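Flagellar basal body protein (Helicobacter pylori, PDB 5NPY) probably forms part of the flagellar hook, the curved joint thought to pass torque from the rotary motor to the filament. Local coordinates at residues I195-N200 with H454-L459. Sequence-based numbering, arbitrary orientation.
Sequences ISVNLN and HDSSDL
Two donors converge on OD1 of N198: the backbone N of L459 at 2.7 Å and the hydroxyl OG of S457 at 2.9 Å. Both lie in the carbonyl plane of the amide, each on a lone pair. The same amide also donates, its ND2 reaching O of L459 at 3.2 Å along a nearly straight N-H (167°), with that oxygen almost in the amide plane. Asparagine suits the place because one flat group reads both the N-H and the C=O of L459; with the carbonyl O of D463 also taking a bond from ND2, the amide's rotation should be well fixed. Its CG stands anti to the backbone N (chi1 -178°), which carries the amide across to the loop.

Beside this amide the backbones run parallel: N of S457 donates to O of V197, and N of L199 to O of S457 at 2.8 Å, so the loop residue straddles N198 in a single parallel beta bridge. Strand 192-198 lies between strands 442-447 and 465-471 in a mixed sheet, and residues 454-459 belong to the loop joining those two neighbours. The loop follows this inner strand on to L199, whose O meets CA of D458 in a CH...O contact (3.4 Å).

S456 extends the pairing by side chain: its OG accepts from N of V197 at 3.0 Å and also bonds to O of L448. Here O of D455 stands too far off to take that N-H, and the short serine hydroxyl accepts it instead. OG of S196 packs against CB of H454 (3.3 Å) and hydrogen-bonds with OG of S451 and the backbone O of E468; a small serine leaves room for H454 to come close. V197 and L199, buried and nonpolar, suit packing on the aromatic Y377 of strand 370-381.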
loop_
_atom_site.group_PDB
_atom_site.type_symbol
_atom_site.label_atom_id
_atom_site.label_comp_id
_atom_site.label_asym_id
_atom_site.label_seq_id
_atom_site.Cartn_x
_atom_site.Cartn_y
_atom_site.Cartn_z
ATOM N N ILE A 195 3.015 -0.417 0.687
ATOM C CA ILE A 195 2.154 -1.581 0.901
ATOM C C ILE A 195 2.326 -2.087 2.327
ATOM O O ILE A 195 3.401 -1.995 2.933
ATOM C CB ILE A 195 2.400 -2.735 -0.100
ATOM C CG1 ILE A 195 3.824 -3.278 0.031
ATOM C CG2 ILE A 195 2.046 -2.294 -1.522
ATOM C CD1 ILE A 195 4.087 -4.556 -0.750
ATOM N N SER A 196 1.234 -2.589 2.874
ATOM C CA SER A 196 1.255 -3.370 4.099
ATOM C C SER A 196 0.984 -4.810 3.693
ATOM O O SER A 196 -0.032 -5.093 3.053
ATOM C CB SER A 196 0.231 -2.862 5.118
ATOM O OG SER A 196 -0.997 -2.433 4.533
ATOM N N VAL A 197 1.920 -5.695 4.025
ATOM C CA VAL A 197 1.855 -7.117 3.712
ATOM C C VAL A 197 2.276 -7.891 4.951
ATOM O O VAL A 197 3.202 -7.495 5.673
ATOM C CB VAL A 197 2.759 -7.477 2.504
ATOM C CG1 VAL A 197 4.232 -7.078 2.748
ATOM C CG2 VAL A 197 2.681 -8.920 2.189
ATOM N N ASN A 198 1.598 -8.989 5.209
ATOM C CA ASN A 198 2.045 -9.911 6.230
ATOM C C ASN A 198 2.740 -11.052 5.518
ATOM O O ASN A 198 2.252 -11.529 4.491
ATOM C CB ASN A 198 0.878 -10.403 7.081
ATOM C CG ASN A 198 1.339 -11.317 8.175
ATOM O OD1 ASN A 198 1.838 -10.838 9.197
ATOM N ND2 ASN A 198 1.136 -12.618 8.008
ATOM N N LEU A 199 3.889 -11.470 6.039
ATOM C CA LEU A 199 4.667 -12.540 5.423
ATOM C C LEU A 199 4.738 -13.699 6.403
ATOM O O LEU A 199 5.402 -13.601 7.436
ATOM C CB LEU A 199 6.065 -12.060 5.033
ATOM C CG LEU A 199 6.204 -10.930 3.975
ATOM C CD1 LEU A 199 7.648 -10.523 3.816
ATOM C CD2 LEU A 199 5.654 -11.301 2.624
ATOM N N ASN A 200 4.053 -14.776 6.087
ATOM C CA ASN A 200 4.020 -15.927 6.981
ATOM C C ASN A 200 5.000 -16.974 6.484
ATOM O O ASN A 200 4.950 -17.359 5.303
ATOM C CB ASN A 200 2.609 -16.512 7.052
ATOM C CG ASN A 200 2.450 -17.569 8.169
ATOM O OD1 ASN A 200 3.191 -18.539 8.228
ATOM N ND2 ASN A 200 1.470 -17.370 9.044
ATOM N N HIS A 454 -2.198 0.334 7.649
ATOM C CA HIS A 454 -1.658 -0.900 8.212
ATOM C C HIS A 454 -0.145 -0.919 8.035
ATOM O O HIS A 454 0.398 -0.263 7.136
ATOM C CB HIS A 454 -2.274 -2.163 7.549
ATOM C CG HIS A 454 -3.769 -2.148 7.514
ATOM N ND1 HIS A 454 -4.540 -2.769 8.471
ATOM C CD2 HIS A 454 -4.638 -1.552 6.666
ATOM C CE1 HIS A 454 -5.817 -2.572 8.208
ATOM N NE2 HIS A 454 -5.907 -1.837 7.118
ATOM N N ASP A 455 0.517 -1.660 8.929
ATOM C CA ASP A 455 1.944 -1.946 8.934
ATOM C C ASP A 455 2.203 -3.373 8.455
ATOM O O ASP A 455 1.388 -4.279 8.676
ATOM C CB ASP A 455 2.522 -1.776 10.348
ATOM C CG ASP A 455 2.295 -0.381 10.913
ATOM O OD1 ASP A 455 2.684 0.592 10.244
ATOM O OD2 ASP A 455 1.723 -0.250 12.015
ATOM N N SER A 456 3.354 -3.572 7.809
ATOM C CA SER A 456 3.731 -4.905 7.382
ATOM C C SER A 456 4.267 -5.715 8.559
ATOM O O SER A 456 4.795 -5.170 9.539
ATOM C CB SER A 456 4.756 -4.856 6.252
ATOM O OG SER A 456 4.236 -4.155 5.137
ATOM N N SER A 457 4.089 -7.033 8.478
ATOM C CA SER A 457 4.341 -7.870 9.639
ATOM C C SER A 457 4.735 -9.269 9.205
ATOM O O SER A 457 4.558 -9.656 8.050
ATOM C CB SER A 457 3.126 -7.919 10.559
ATOM O OG SER A 457 1.950 -8.047 9.784
ATOM N N ASP A 458 5.324 -10.002 10.152
ATOM C CA ASP A 458 5.556 -11.429 10.010
ATOM C C ASP A 458 4.729 -12.196 11.049
ATOM O O ASP A 458 5.261 -13.045 11.768
ATOM C CB ASP A 458 7.058 -11.725 10.121
ATOM C CG ASP A 458 7.617 -11.491 11.531
ATOM O OD1 ASP A 458 7.071 -10.671 12.290
ATOM O OD2 ASP A 458 8.606 -12.156 11.885
ATOM N N LEU A 459 3.423 -11.899 11.128
ATOM C CA LEU A 459 2.525 -12.523 12.107
ATOM C C LEU A 459 2.269 -13.985 11.776
ATOM O O LEU A 459 1.848 -14.315 10.662
ATOM C CB LEU A 459 1.182 -11.788 12.164
ATOM C CG LEU A 459 1.145 -10.371 12.737
ATOM C CD1 LEU A 459 -0.240 -9.707 12.570
ATOM C CD2 LEU A 459 1.616 -10.367 14.189
#